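Side-chain contacts in Non-sulfated chondroitin lyase E66 (Autographa californica nucleopolyhedrovirus, PDB 3VSN), which cleaves non-sulfated chondroitin as a lyase of the virion envelope and is essential for oral infection of the insect host: residues P198-Q203 / Y208-I213; V584-N589 / V593-N598; D67-W72 / F78-H83. All coordinates share one frame; numbering follows the deposited sequence.

From the N terminus, interaction 3 comes first: the loop 67-72 turns back onto the helix 75-93 it leads into, closing a gap of only five residues. Interaction 1 follows, folding the short helix 210-214 back against the end of helix 189-205 across a four-residue turn. Both belong to the N-terminal alpha-helical part, their centres about 29 Å apart. Interaction 2 closes last, a beta hairpin of strands 584-589 and 592-597 in a beta sheet of the C-terminal part, with its centre more than 50 Å from either of the others. The three contacts stand in series, neither nested nor crossed, and each ties together neighbours along the chain.

Interaction 1: P198-Q203 / Y208-I213; sequences PYTYSQ and YSLAQI
Thr200 meets the short helix 210-214 with its methyl: CG2 lies 3.7 Å from Leu210 CD2, the two side chains crossing at about a right angle. That methyl stands anti to the backbone N (chi1 -63° for OG1), which leaves OG1 on the other branch to bond back to Gly196 O within its own helix. Ile213 CD1 rests against the carbonyl O of Thr200, 3.8 Å away. At Gln203 two different contacts are made. Its CB packs on Ile213 CG1 at 3.7 Å, while the chain bends at chi2 (-72°) and brings the terminal amide over one face of the Tyr208 ring, NE2 being 3.4 Å from CD2, with amide and ring planes 37° apart. Gln203 O takes the N-H of Tyr208 at 3.1 Å, closing the turn 206-209 that joins helix 189-205 to helix 210-214, N-capped by Ser209, in the alpha/alpha toroid domain. The methyls of Thr200, Leu210 and Ile213, with Gln203 CB, pack together on the buried side. Because Arg206 bonds Gln203 OE1 and Glu216 bonds NE2, the amide is held in one orientation against the Tyr208 face.

Interaction 2: V584-N589 / V593-N598; sequences VKALFN and VMVKEN
This is an antiparallel beta hairpin, strands 584-589 and 592-597, in the middle of a sheet whose next strands are 575-579 and 600-605. The strand axes come within 4.6 Å, with N-to-C directions 170° apart. Lys585 and Lys596 form a hydrogen-bonded pair: Lys585 N to Lys596 O is 3.0 Å. The return bond, Lys596 N to Lys585 O, is 2.8 Å. Leu587 and Met594 repeat the pattern. Between them sits the non-hydrogen-bonded pair Ala586 and Val595, where Ala586 CA makes a CA-H...O contact with Met594 O at 3.2 Å. On the face of Val584, Phe588 and Val595, Val593 CG2 comes obliquely to the Phe588 ring, 3.7 Å from CD1, the two side chains lying side by side. CG2 reaches there by standing anti to the backbone N, with CG1 at chi1 70° between N and the carbonyl carbon. Strand 426-434 packs on this face through Ala427. On the other face Met594 bends at chi3 to set CE 4.2 Å from Leu587 CB, against helix 614-623, which packs here through Ser620 and Phe621. Beyond them the ammonium groups of Lys585 and Lys596 share Glu626 in salt bridges, which probably offsets the closeness of two like charges and ties the open end of the hairpin to Glu626, just after that helix.

Interaction 3: D67-W72 / F78-H83; sequences DNLSPW and FGTVCH
The loop 67-72 has no regular structure and passes along the first turns of the helix carrying 78-83, the backbones being nearest at Pro71 and Phe78, whose CA atoms are 4.0 Å apart. Pro71 packs against both Phe78 and Val81. One side of its ring, at CB, lies 3.7 Å from Val81 CG2, the two side chains crossing obliquely, and its carbonyl O comes 3.5 Å from Phe78 CB. That Val81 methyl stands anti to the carbonyl carbon (CG1 at chi1 169°) and is shared: Leu69 CD1 also touches it at 3.7 Å, the Leu69 and Val81 side chains pointing in opposite directions past each other. Leu69 forks over Thr80 as well, with CD1 and CD2 each 4.0 Å from Thr80 CG2. The arrangement is a loop folded over the start of the helix that follows it, within the N-terminal alpha-helical part of this alpha/alpha toroid lyase, and Asp77 adds a polar tie by accepting from Ser70 N. Further along, Trp72 is turned back so that its indole ring lies against Pro71, whose CG sits 3.6 Å above one face, over the centre. The far corner of the indole, CZ3, approaches Phe78 CD1 at 3.9 Å, the two side chains crossing at about a right angle. Phe78 gets there with CG anti to the backbone N (chi1 179°), and its ring also stacks with Phe140 and meets Trp131 edge-to-face. On the tryptophan, NE1 donates a hydrogen bond to Asn63 O and Lys119 makes a cation-pi contact with the ring.

Interaction 1: P198-Q203 / Y208-I213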
ATOM      1  N   PRO A 198      12.200 -10.539 -21.066  1.00 17.14           N
ATOM      2  CA  PRO A 198      12.785 -10.443 -22.408  1.00 17.17           C
ATOM      3  C   PRO A 198      13.787 -11.558 -22.714  1.00 17.52           C
ATOM      4  O   PRO A 198      13.926 -11.943 -23.878  1.00 17.52           O
ATOM      5  CB  PRO A 198      13.479  -9.075 -22.406  1.00 17.12           C
ATOM      6  CG  PRO A 198      13.685  -8.744 -20.966  1.00 17.18           C
ATOM      7  CD  PRO A 198      12.506  -9.342 -20.259  1.00 17.05           C
ATOM      8  N   TYR A 199      14.473 -12.076 -21.694  1.00 17.91           N
ATOM      9  CA  TYR A 199      15.372 -13.210 -21.924  1.00 18.39           C
ATOM     10  C   TYR A 199      14.616 -14.425 -22.464  1.00 18.55           C
ATOM     11  O   TYR A 199      15.032 -15.015 -23.467  1.00 18.86           O
ATOM     12  CB  TYR A 199      16.184 -13.607 -20.684  1.00 18.81           C
ATOM     13  CG  TYR A 199      16.981 -14.877 -20.928  1.00 19.20           C
ATOM     14  CD1 TYR A 199      18.176 -14.844 -21.648  1.00 19.36           C
ATOM     15  CD2 TYR A 199      16.514 -16.116 -20.482  1.00 19.37           C
ATOM     16  CE1 TYR A 199      18.894 -16.003 -21.898  1.00 19.61           C
ATOM     17  CE2 TYR A 199      17.229 -17.280 -20.723  1.00 19.58           C
ATOM     18  CZ  TYR A 199      18.418 -17.215 -21.428  1.00 19.79           C
ATOM     19  OH  TYR A 199      19.130 -18.363 -21.672  1.00 20.34           O
ATOM     20  N   THR A 200      13.525 -14.799 -21.796  1.00 17.93           N
ATOM     21  CA  THR A 200      12.704 -15.927 -22.240  1.00 17.89           C
ATOM     22  C   THR A 200      12.237 -15.734 -23.685  1.00 17.74           C
ATOM     23  O   THR A 200      12.314 -16.665 -24.495  1.00 17.65           O
ATOM     24  CB  THR A 200      11.494 -16.155 -21.312  1.00 17.97           C
ATOM     25  OG1 THR A 200      11.960 -16.497 -20.005  1.00 18.31           O
ATOM     26  CG2 THR A 200      10.612 -17.288 -21.826  1.00 18.22           C
ATOM     27  N   TYR A 201      11.768 -14.528 -24.001  1.00 17.03           N
ATOM     28  CA  TYR A 201      11.364 -14.204 -25.364  1.00 16.90           C
ATOM     29  C   TYR A 201      12.520 -14.349 -26.364  1.00 16.94           C
ATOM     30  O   TYR A 201      12.326 -14.886 -27.457  1.00 16.92           O
ATOM     31  CB  TYR A 201      10.734 -12.808 -25.449  1.00 16.42           C
ATOM     32  CG  TYR A 201      10.312 -12.433 -26.857  1.00 16.14           C
ATOM     33  CD1 TYR A 201       9.354 -13.182 -27.545  1.00 15.93           C
ATOM     34  CD2 TYR A 201      10.883 -11.339 -27.506  1.00 16.02           C
ATOM     35  CE1 TYR A 201       8.976 -12.845 -28.838  1.00 16.08           C
ATOM     36  CE2 TYR A 201      10.510 -10.995 -28.795  1.00 15.79           C
ATOM     37  CZ  TYR A 201       9.565 -11.751 -29.456  1.00 15.93           C
ATOM     38  OH  TYR A 201       9.201 -11.394 -30.731  1.00 16.45           O
ATOM     39  N   SER A 202      13.714 -13.894 -25.986  1.00 17.21           N
ATOM     40  CA  SER A 202      14.886 -14.024 -26.862  1.00 17.95           C
ATOM     41  C   SER A 202      15.205 -15.490 -27.165  1.00 18.25           C
ATOM     42  O   SER A 202      15.579 -15.827 -28.288  1.00 17.93           O
ATOM     43  CB  SER A 202      16.112 -13.290 -26.301  1.00 18.03           C
ATOM     44  OG  SER A 202      16.678 -13.965 -25.190  1.00 18.68           O
ATOM     45  N   GLN A 203      15.035 -16.356 -26.165  1.00 18.75           N
ATOM     46  CA  GLN A 203      15.220 -17.798 -26.352  1.00 19.20           C
ATOM     47  C   GLN A 203      14.149 -18.419 -27.251  1.00 19.27           C
ATOM     48  O   GLN A 203      14.439 -19.328 -28.037  1.00 19.30           O
ATOM     49  CB  GLN A 203      15.288 -18.521 -25.006  1.00 19.54           C
ATOM     50  CG  GLN A 203      16.601 -18.343 -24.259  1.00 19.69           C
ATOM     51  CD  GLN A 203      17.755 -19.104 -24.892  1.00 20.25           C
ATOM     52  OE1 GLN A 203      18.379 -18.636 -25.846  1.00 20.28           O
ATOM     53  NE2 GLN A 203      18.052 -20.279 -24.351  1.00 20.34           N
ATOM     54  N   TYR A 208      13.995 -22.225 -29.099  1.00 25.98           N
ATOM     55  CA  TYR A 208      13.820 -23.065 -27.910  1.00 26.42           C
ATOM     56  C   TYR A 208      12.360 -23.076 -27.448  1.00 26.58           C
ATOM     57  O   TYR A 208      11.688 -22.043 -27.477  1.00 26.40           O
ATOM     58  CB  TYR A 208      14.706 -22.584 -26.761  1.00 27.21           C
ATOM     59  CG  TYR A 208      16.195 -22.707 -26.998  1.00 27.92           C
ATOM     60  CD1 TYR A 208      16.848 -23.932 -26.846  1.00 28.36           C
ATOM     61  CD2 TYR A 208      16.958 -21.593 -27.347  1.00 28.23           C
ATOM     62  CE1 TYR A 208      18.217 -24.043 -27.053  1.00 28.68           C
ATOM     63  CE2 TYR A 208      18.326 -21.694 -27.554  1.00 28.40           C
ATOM     64  CZ  TYR A 208      18.949 -22.919 -27.406  1.00 28.96           C
ATOM     65  OH  TYR A 208      20.307 -23.018 -27.610  1.00 29.55           O
ATOM     66  N   SER A 209      11.874 -24.241 -27.024  1.00 26.24           N
ATOM     67  CA  SER A 209      10.524 -24.343 -26.472  1.00 26.34           C
ATOM     68  C   SER A 209      10.516 -23.835 -25.033  1.00 25.85           C
ATOM     69  O   SER A 209      11.556 -23.815 -24.374  1.00 25.52           O
ATOM     70  CB  SER A 209      10.000 -25.782 -26.539  1.00 26.12           C
ATOM     71  OG  SER A 209      10.592 -26.592 -25.536  1.00 26.93           O
ATOM     72  N   LEU A 210       9.344 -23.427 -24.554  1.00 25.92           N
ATOM     73  CA  LEU A 210       9.200 -22.959 -23.174  1.00 26.05           C
ATOM     74  C   LEU A 210       9.601 -24.029 -22.150  1.00 26.61           C
ATOM     75  O   LEU A 210      10.183 -23.706 -21.112  1.00 26.62           O
ATOM     76  CB  LEU A 210       7.782 -22.430 -22.915  1.00 25.44           C
ATOM     77  CG  LEU A 210       7.479 -21.064 -23.544  1.00 24.83           C
ATOM     78  CD1 LEU A 210       5.991 -20.742 -23.528  1.00 24.82           C
ATOM     79  CD2 LEU A 210       8.274 -19.960 -22.860  1.00 24.58           C
ATOM     80  N   ALA A 211       9.309 -25.294 -22.457  1.00 27.32           N
ATOM     81  CA  ALA A 211       9.722 -26.418 -21.606  1.00 27.77           C
ATOM     82  C   ALA A 211      11.242 -26.507 -21.462  1.00 27.85           C
ATOM     83  O   ALA A 211      11.745 -26.842 -20.391  1.00 27.99           O
ATOM     84  CB  ALA A 211       9.153 -27.731 -22.131  1.00 28.01           C
ATOM     85  N   GLN A 212      11.968 -26.196 -22.538  1.00 28.31           N
ATOM     86  CA  GLN A 212      13.434 -26.177 -22.516  1.00 28.31           C
ATOM     87  C   GLN A 212      13.970 -25.010 -21.691  1.00 27.54           C
ATOM     88  O   GLN A 212      14.850 -25.188 -20.843  1.00 27.23           O
ATOM     89  CB  GLN A 212      14.009 -26.097 -23.935  1.00 29.42           C
ATOM     90  CG  GLN A 212      13.764 -27.314 -24.810  1.00 30.79           C
ATOM     91  CD  GLN A 212      14.519 -27.232 -26.124  1.00 31.80           C
ATOM     92  OE1 GLN A 212      15.692 -27.596 -26.201  1.00 33.23           O
ATOM     93  NE2 GLN A 212      13.849 -26.751 -27.163  1.00 31.87           N
ATOM     94  N   ILE A 213      13.440 -23.816 -21.958  1.00 26.94           N
ATOM     95  CA  ILE A 213      13.851 -22.588 -21.270  1.00 26.77           C
ATOM     96  C   ILE A 213      13.643 -22.717 -19.756  1.00 27.06           C
ATOM     97  O   ILE A 213      14.498 -22.310 -18.965  1.00 26.67           O
ATOM     98  CB  ILE A 213      13.098 -21.355 -21.827  1.00 26.22           C
ATOM     99  CG1 ILE A 213      13.381 -21.190 -23.327  1.00 25.56           C
ATOM    100  CG2 ILE A 213      13.501 -20.089 -21.078  1.00 26.30           C
ATOM    101  CD1 ILE A 213      12.283 -20.489 -24.100  1.00 24.92           C
TER

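Interaction 2: V584-N589 / V593-N598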
ATOM      1  N   VAL A 584     -24.909  -2.583  13.054  1.00 12.79           N
ATOM      2  CA  VAL A 584     -23.536  -2.885  13.469  1.00 12.01           C
ATOM      3  C   VAL A 584     -23.327  -2.447  14.914  1.00 11.52           C
ATOM      4  O   VAL A 584     -23.599  -1.291  15.264  1.00 11.34           O
ATOM      5  CB  VAL A 584     -22.492  -2.170  12.571  1.00 12.05           C
ATOM      6  CG1 VAL A 584     -21.081  -2.354  13.120  1.00 11.93           C
ATOM      7  CG2 VAL A 584     -22.579  -2.666  11.129  1.00 12.03           C
ATOM      8  N   LYS A 585     -22.866  -3.379  15.747  1.00 10.94           N
ATOM      9  CA  LYS A 585     -22.452  -3.084  17.116  1.00 10.64           C
ATOM     10  C   LYS A 585     -21.004  -3.525  17.281  1.00 10.47           C
ATOM     11  O   LYS A 585     -20.587  -4.533  16.705  1.00 10.50           O
ATOM     12  CB  LYS A 585     -23.323  -3.828  18.136  1.00 10.52           C
ATOM     13  CG  LYS A 585     -24.750  -3.308  18.297  1.00 10.41           C
ATOM     14  CD  LYS A 585     -25.485  -4.098  19.375  1.00 10.40           C
ATOM     15  CE  LYS A 585     -26.913  -3.605  19.596  1.00 10.49           C
ATOM     16  NZ  LYS A 585     -27.514  -4.231  20.815  1.00 10.30           N
ATOM     17  N   ALA A 586     -20.236  -2.771  18.056  1.00 10.23           N
ATOM     18  CA  ALA A 586     -18.860  -3.154  18.338  1.00 10.16           C
ATOM     19  C   ALA A 586     -18.558  -2.992  19.815  1.00 10.11           C
ATOM     20  O   ALA A 586     -19.174  -2.169  20.498  1.00 10.06           O
ATOM     21  CB  ALA A 586     -17.885  -2.340  17.494  1.00 10.12           C
ATOM     22  N   LEU A 587     -17.612  -3.784  20.305  1.00  9.90           N
ATOM     23  CA  LEU A 587     -17.167  -3.667  21.678  1.00 10.00           C
ATOM     24  C   LEU A 587     -15.656  -3.676  21.730  1.00 10.23           C
ATOM     25  O   LEU A 587     -15.013  -4.573  21.182  1.00 10.11           O
ATOM     26  CB  LEU A 587     -17.719  -4.804  22.543  1.00  9.90           C
ATOM     27  CG  LEU A 587     -17.386  -4.679  24.034  1.00  9.87           C
ATOM     28  CD1 LEU A 587     -18.172  -3.539  24.675  1.00  9.76           C
ATOM     29  CD2 LEU A 587     -17.668  -5.986  24.752  1.00  9.86           C
ATOM     30  N   PHE A 588     -15.106  -2.660  22.379  1.00 10.37           N
ATOM     31  CA  PHE A 588     -13.691  -2.612  22.672  1.00 10.71           C
ATOM     32  C   PHE A 588     -13.577  -2.836  24.171  1.00 10.98           C
ATOM     33  O   PHE A 588     -14.098  -2.049  24.959  1.00 11.11           O
ATOM     34  CB  PHE A 588     -13.101  -1.249  22.285  1.00 10.47           C
ATOM     35  CG  PHE A 588     -13.282  -0.892  20.830  1.00 10.50           C
ATOM     36  CD1 PHE A 588     -12.325  -1.258  19.886  1.00 10.57           C
ATOM     37  CD2 PHE A 588     -14.406  -0.182  20.403  1.00 10.54           C
ATOM     38  CE1 PHE A 588     -12.483  -0.930  18.543  1.00 10.44           C
ATOM     39  CE2 PHE A 588     -14.571   0.146  19.059  1.00 10.52           C
ATOM     40  CZ  PHE A 588     -13.608  -0.230  18.132  1.00 10.48           C
ATOM     41  N   ASN A 589     -12.935  -3.924  24.568  1.00 11.31           N
ATOM     42  CA  ASN A 589     -12.719  -4.195  25.990  1.00 11.69           C
ATOM     43  C   ASN A 589     -11.357  -4.833  26.159  1.00 11.68           C
ATOM     44  O   ASN A 589     -11.240  -6.041  26.360  1.00 11.67           O
ATOM     45  CB  ASN A 589     -13.822  -5.085  26.578  1.00 12.06           C
ATOM     46  CG  ASN A 589     -13.751  -5.178  28.098  1.00 12.43           C
ATOM     47  OD1 ASN A 589     -13.298  -4.246  28.770  1.00 12.97           O
ATOM     48  ND2 ASN A 589     -14.201  -6.301  28.647  1.00 12.57           N
ATOM     49  N   VAL A 593     -11.611  -7.431  21.344  1.00 11.16           N
ATOM     50  CA  VAL A 593     -12.423  -6.601  20.459  1.00 11.20           C
ATOM     51  C   VAL A 593     -13.476  -7.498  19.808  1.00 11.50           C
ATOM     52  O   VAL A 593     -13.212  -8.678  19.542  1.00 11.41           O
ATOM     53  CB  VAL A 593     -11.564  -5.840  19.409  1.00 11.15           C
ATOM     54  CG1 VAL A 593     -10.970  -6.787  18.369  1.00 10.95           C
ATOM     55  CG2 VAL A 593     -12.377  -4.744  18.726  1.00 11.09           C
ATOM     56  N   MET A 594     -14.662  -6.944  19.572  1.00 11.80           N
ATOM     57  CA  MET A 594     -15.782  -7.706  19.026  1.00 12.16           C
ATOM     58  C   MET A 594     -16.612  -6.841  18.091  1.00 11.92           C
ATOM     59  O   MET A 594     -16.809  -5.652  18.354  1.00 11.54           O
ATOM     60  CB  MET A 594     -16.680  -8.224  20.160  1.00 12.94           C
ATOM     61  CG  MET A 594     -17.854  -9.078  19.693  1.00 14.00           C
ATOM     62  SD  MET A 594     -19.271  -9.047  20.818  1.00 16.12           S
ATOM     63  CE  MET A 594     -20.039  -7.517  20.302  1.00 15.34           C
ATOM     64  N   VAL A 595     -17.094  -7.444  17.007  1.00 11.71           N
ATOM     65  CA  VAL A 595     -18.051  -6.797  16.113  1.00 12.01           C
ATOM     66  C   VAL A 595     -19.210  -7.751  15.862  1.00 12.36           C
ATOM     67  O   VAL A 595     -18.997  -8.939  15.621  1.00 12.37           O
ATOM     68  CB  VAL A 595     -17.408  -6.381  14.769  1.00 12.01           C
ATOM     69  CG1 VAL A 595     -18.450  -5.782  13.829  1.00 11.97           C
ATOM     70  CG2 VAL A 595     -16.290  -5.376  15.005  1.00 11.88           C
ATOM     71  N   LYS A 596     -20.431  -7.222  15.933  1.00 12.77           N
ATOM     72  CA  LYS A 596     -21.642  -7.997  15.662  1.00 13.41           C
ATOM     73  C   LYS A 596     -22.431  -7.337  14.546  1.00 13.81           C
ATOM     74  O   LYS A 596     -22.714  -6.138  14.597  1.00 13.79           O
ATOM     75  CB  LYS A 596     -22.507  -8.118  16.926  1.00 13.39           C
ATOM     76  CG  LYS A 596     -23.887  -8.718  16.693  1.00 13.77           C
ATOM     77  CD  LYS A 596     -24.641  -8.938  17.995  1.00 13.91           C
ATOM     78  CE  LYS A 596     -26.110  -9.235  17.733  1.00 14.33           C
ATOM     79  NZ  LYS A 596     -26.886  -8.006  17.400  1.00 14.27           N
ATOM     80  N   GLU A 597     -22.780  -8.127  13.537  1.00 14.65           N
ATOM     81  CA  GLU A 597     -23.566  -7.643  12.416  1.00 15.84           C
ATOM     82  C   GLU A 597     -24.412  -8.775  11.863  1.00 16.81           C
ATOM     83  O   GLU A 597     -23.901  -9.855  11.543  1.00 16.52           O
ATOM     84  CB  GLU A 597     -22.662  -7.047  11.323  1.00 15.87           C
ATOM     85  CG  GLU A 597     -23.423  -6.580  10.093  1.00 16.26           C
ATOM     86  CD  GLU A 597     -22.534  -5.985   9.015  1.00 16.58           C
ATOM     87  OE1 GLU A 597     -21.315  -6.266   8.981  1.00 16.35           O
ATOM     88  OE2 GLU A 597     -23.079  -5.227   8.184  1.00 17.02           O
ATOM     89  N   ASN A 598     -25.712  -8.504  11.749  1.00 18.13           N
ATOM     90  CA  ASN A 598     -26.697  -9.507  11.359  1.00 19.45           C
ATOM     91  C   ASN A 598     -26.644 -10.691  12.328  1.00 19.77           C
ATOM     92  O   ASN A 598     -26.801 -10.492  13.533  1.00 20.87           O
ATOM     93  CB  ASN A 598     -26.514  -9.910   9.887  1.00 19.83           C
ATOM     94  CG  ASN A 598     -26.646  -8.723   8.943  1.00 20.46           C
ATOM     95  OD1 ASN A 598     -27.476  -7.835   9.159  1.00 20.98           O
ATOM     96  ND2 ASN A 598     -25.827  -8.699   7.898  1.00 20.54           N
TER

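Interaction 3: D67-W72 / F78-H83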
ATOM      1  N   ASP A  67      14.405  14.328 -29.423  1.00 32.29           N
ATOM      2  CA  ASP A  67      14.895  15.692 -29.180  1.00 34.04           C
ATOM      3  C   ASP A  67      15.105  15.993 -27.699  1.00 34.94           C
ATOM      4  O   ASP A  67      14.421  15.429 -26.839  1.00 35.84           O
ATOM      5  CB  ASP A  67      13.928  16.728 -29.772  1.00 34.78           C
ATOM      6  CG  ASP A  67      14.097  16.905 -31.274  1.00 35.12           C
ATOM      7  OD1 ASP A  67      15.118  16.444 -31.826  1.00 35.81           O
ATOM      8  OD2 ASP A  67      13.204  17.514 -31.904  1.00 35.01           O
ATOM      9  N   ASN A  68      16.054  16.889 -27.423  1.00 35.67           N
ATOM     10  CA  ASN A  68      16.346  17.383 -26.067  1.00 36.25           C
ATOM     11  C   ASN A  68      16.783  16.310 -25.063  1.00 35.85           C
ATOM     12  O   ASN A  68      16.463  16.384 -23.874  1.00 36.04           O
ATOM     13  CB  ASN A  68      15.178  18.222 -25.526  1.00 37.46           C
ATOM     14  CG  ASN A  68      14.938  19.477 -26.342  1.00 38.41           C
ATOM     15  OD1 ASN A  68      15.842  20.291 -26.531  1.00 39.54           O
ATOM     16  ND2 ASN A  68      13.714  19.638 -26.836  1.00 39.17           N
ATOM     17  N   LEU A  69      17.517  15.317 -25.560  1.00 35.33           N
ATOM     18  CA  LEU A  69      18.113  14.287 -24.716  1.00 34.88           C
ATOM     19  C   LEU A  69      19.553  14.032 -25.144  1.00 34.20           C
ATOM     20  O   LEU A  69      19.896  14.192 -26.317  1.00 34.49           O
ATOM     21  CB  LEU A  69      17.304  12.984 -24.782  1.00 34.35           C
ATOM     22  CG  LEU A  69      15.910  12.933 -24.142  1.00 34.39           C
ATOM     23  CD1 LEU A  69      15.211  11.635 -24.523  1.00 33.65           C
ATOM     24  CD2 LEU A  69      15.981  13.075 -22.623  1.00 34.11           C
ATOM     25  N   SER A  70      20.389  13.636 -24.188  1.00 33.69           N
ATOM     26  CA  SER A  70      21.778  13.284 -24.472  1.00 33.37           C
ATOM     27  C   SER A  70      22.085  11.852 -24.022  1.00 32.83           C
ATOM     28  O   SER A  70      22.879  11.650 -23.098  1.00 33.02           O
ATOM     29  CB  SER A  70      22.731  14.282 -23.805  1.00 33.84           C
ATOM     30  OG  SER A  70      22.461  15.603 -24.237  1.00 34.39           O
ATOM     31  N   PRO A  71      21.470  10.850 -24.684  1.00 32.66           N
ATOM     32  CA  PRO A  71      21.522   9.462 -24.211  1.00 32.69           C
ATOM     33  C   PRO A  71      22.899   8.796 -24.270  1.00 32.98           C
ATOM     34  O   PRO A  71      23.131   7.819 -23.556  1.00 33.20           O
ATOM     35  CB  PRO A  71      20.555   8.737 -25.154  1.00 32.42           C
ATOM     36  CG  PRO A  71      20.591   9.534 -26.409  1.00 32.19           C
ATOM     37  CD  PRO A  71      20.748  10.960 -25.968  1.00 32.29           C
ATOM     38  N   TRP A  72      23.797   9.313 -25.107  1.00 33.55           N
ATOM     39  CA  TRP A  72      25.097   8.668 -25.330  1.00 34.02           C
ATOM     40  C   TRP A  72      26.148   9.090 -24.339  1.00 34.94           C
ATOM     41  O   TRP A  72      27.201   8.459 -24.234  1.00 35.71           O
ATOM     42  CB  TRP A  72      25.573   8.875 -26.771  1.00 33.35           C
ATOM     43  CG  TRP A  72      24.475   8.729 -27.806  1.00 32.96           C
ATOM     44  CD1 TRP A  72      24.182   9.591 -28.858  1.00 32.74           C
ATOM     45  CD2 TRP A  72      23.464   7.656 -27.904  1.00 32.59           C
ATOM     46  NE1 TRP A  72      23.108   9.137 -29.583  1.00 32.64           N
ATOM     47  CE2 TRP A  72      22.630   7.986 -29.065  1.00 32.49           C
ATOM     48  CE3 TRP A  72      23.183   6.502 -27.178  1.00 32.28           C
ATOM     49  CZ2 TRP A  72      21.568   7.185 -29.459  1.00 32.45           C
ATOM     50  CZ3 TRP A  72      22.110   5.701 -27.587  1.00 32.65           C
ATOM     51  CH2 TRP A  72      21.325   6.034 -28.702  1.00 32.42           C
ATOM     52  N   PHE A  78      19.444   8.067 -21.501  1.00 24.06           N
ATOM     53  CA  PHE A  78      19.298   6.795 -22.216  1.00 23.39           C
ATOM     54  C   PHE A  78      18.095   6.011 -21.686  1.00 22.78           C
ATOM     55  O   PHE A  78      17.334   5.429 -22.462  1.00 22.16           O
ATOM     56  CB  PHE A  78      20.582   5.955 -22.133  1.00 23.21           C
ATOM     57  CG  PHE A  78      20.487   4.625 -22.836  1.00 23.10           C
ATOM     58  CD1 PHE A  78      20.423   4.555 -24.227  1.00 23.30           C
ATOM     59  CD2 PHE A  78      20.466   3.441 -22.110  1.00 23.05           C
ATOM     60  CE1 PHE A  78      20.333   3.331 -24.873  1.00 23.38           C
ATOM     61  CE2 PHE A  78      20.378   2.214 -22.750  1.00 23.25           C
ATOM     62  CZ  PHE A  78      20.311   2.159 -24.133  1.00 23.28           C
ATOM     63  N   GLY A  79      17.929   6.013 -20.364  1.00 22.20           N
ATOM     64  CA  GLY A  79      16.737   5.458 -19.722  1.00 21.78           C
ATOM     65  C   GLY A  79      15.458   6.088 -20.244  1.00 21.50           C
ATOM     66  O   GLY A  79      14.474   5.393 -20.502  1.00 21.05           O
ATOM     67  N   THR A  80      15.485   7.407 -20.418  1.00 21.24           N
ATOM     68  CA  THR A  80      14.342   8.138 -20.956  1.00 21.29           C
ATOM     69  C   THR A  80      14.051   7.758 -22.412  1.00 21.11           C
ATOM     70  O   THR A  80      12.888   7.576 -22.775  1.00 20.94           O
ATOM     71  CB  THR A  80      14.516   9.662 -20.799  1.00 21.69           C
ATOM     72  OG1 THR A  80      14.748   9.965 -19.419  1.00 22.19           O
ATOM     73  CG2 THR A  80      13.267  10.405 -21.262  1.00 21.42           C
ATOM     74  N   VAL A  81      15.101   7.627 -23.227  1.00 20.54           N
ATOM     75  CA  VAL A  81      14.960   7.136 -24.605  1.00 20.09           C
ATOM     76  C   VAL A  81      14.294   5.757 -24.606  1.00 19.51           C
ATOM     77  O   VAL A  81      13.326   5.526 -25.333  1.00 18.89           O
ATOM     78  CB  VAL A  81      16.318   7.058 -25.342  1.00 20.33           C
ATOM     79  CG1 VAL A  81      16.186   6.292 -26.652  1.00 20.49           C
ATOM     80  CG2 VAL A  81      16.869   8.452 -25.604  1.00 20.93           C
ATOM     81  N   CYS A  82      14.821   4.856 -23.779  1.00 19.06           N
ATOM     82  CA  CYS A  82      14.283   3.505 -23.636  1.00 18.94           C
ATOM     83  C   CYS A  82      12.795   3.489 -23.262  1.00 18.57           C
ATOM     84  O   CYS A  82      11.991   2.839 -23.939  1.00 18.33           O
ATOM     85  CB  CYS A  82      15.113   2.710 -22.626  1.00 19.18           C
ATOM     86  SG  CYS A  82      16.728   2.191 -23.252  1.00 20.19           S
ATOM     87  N   HIS A  83      12.429   4.212 -22.202  1.00 18.08           N
ATOM     88  CA  HIS A  83      11.027   4.289 -21.769  1.00 18.01           C
ATOM     89  C   HIS A  83      10.122   4.910 -22.797  1.00 17.74           C
ATOM     90  O   HIS A  83       8.997   4.458 -22.990  1.00 17.54           O
ATOM     91  CB  HIS A  83      10.896   5.040 -20.445  1.00 18.14           C
ATOM     92  CG  HIS A  83      11.379   4.260 -19.247  1.00 18.32           C
ATOM     93  ND1 HIS A  83      10.930   3.024 -18.958  1.00 18.55           N
ATOM     94  CD2 HIS A  83      12.284   4.596 -18.243  1.00 18.45           C
ATOM     95  CE1 HIS A  83      11.522   2.586 -17.834  1.00 18.71           C
ATOM     96  NE2 HIS A  83      12.352   3.550 -17.398  1.00 18.79           N
TER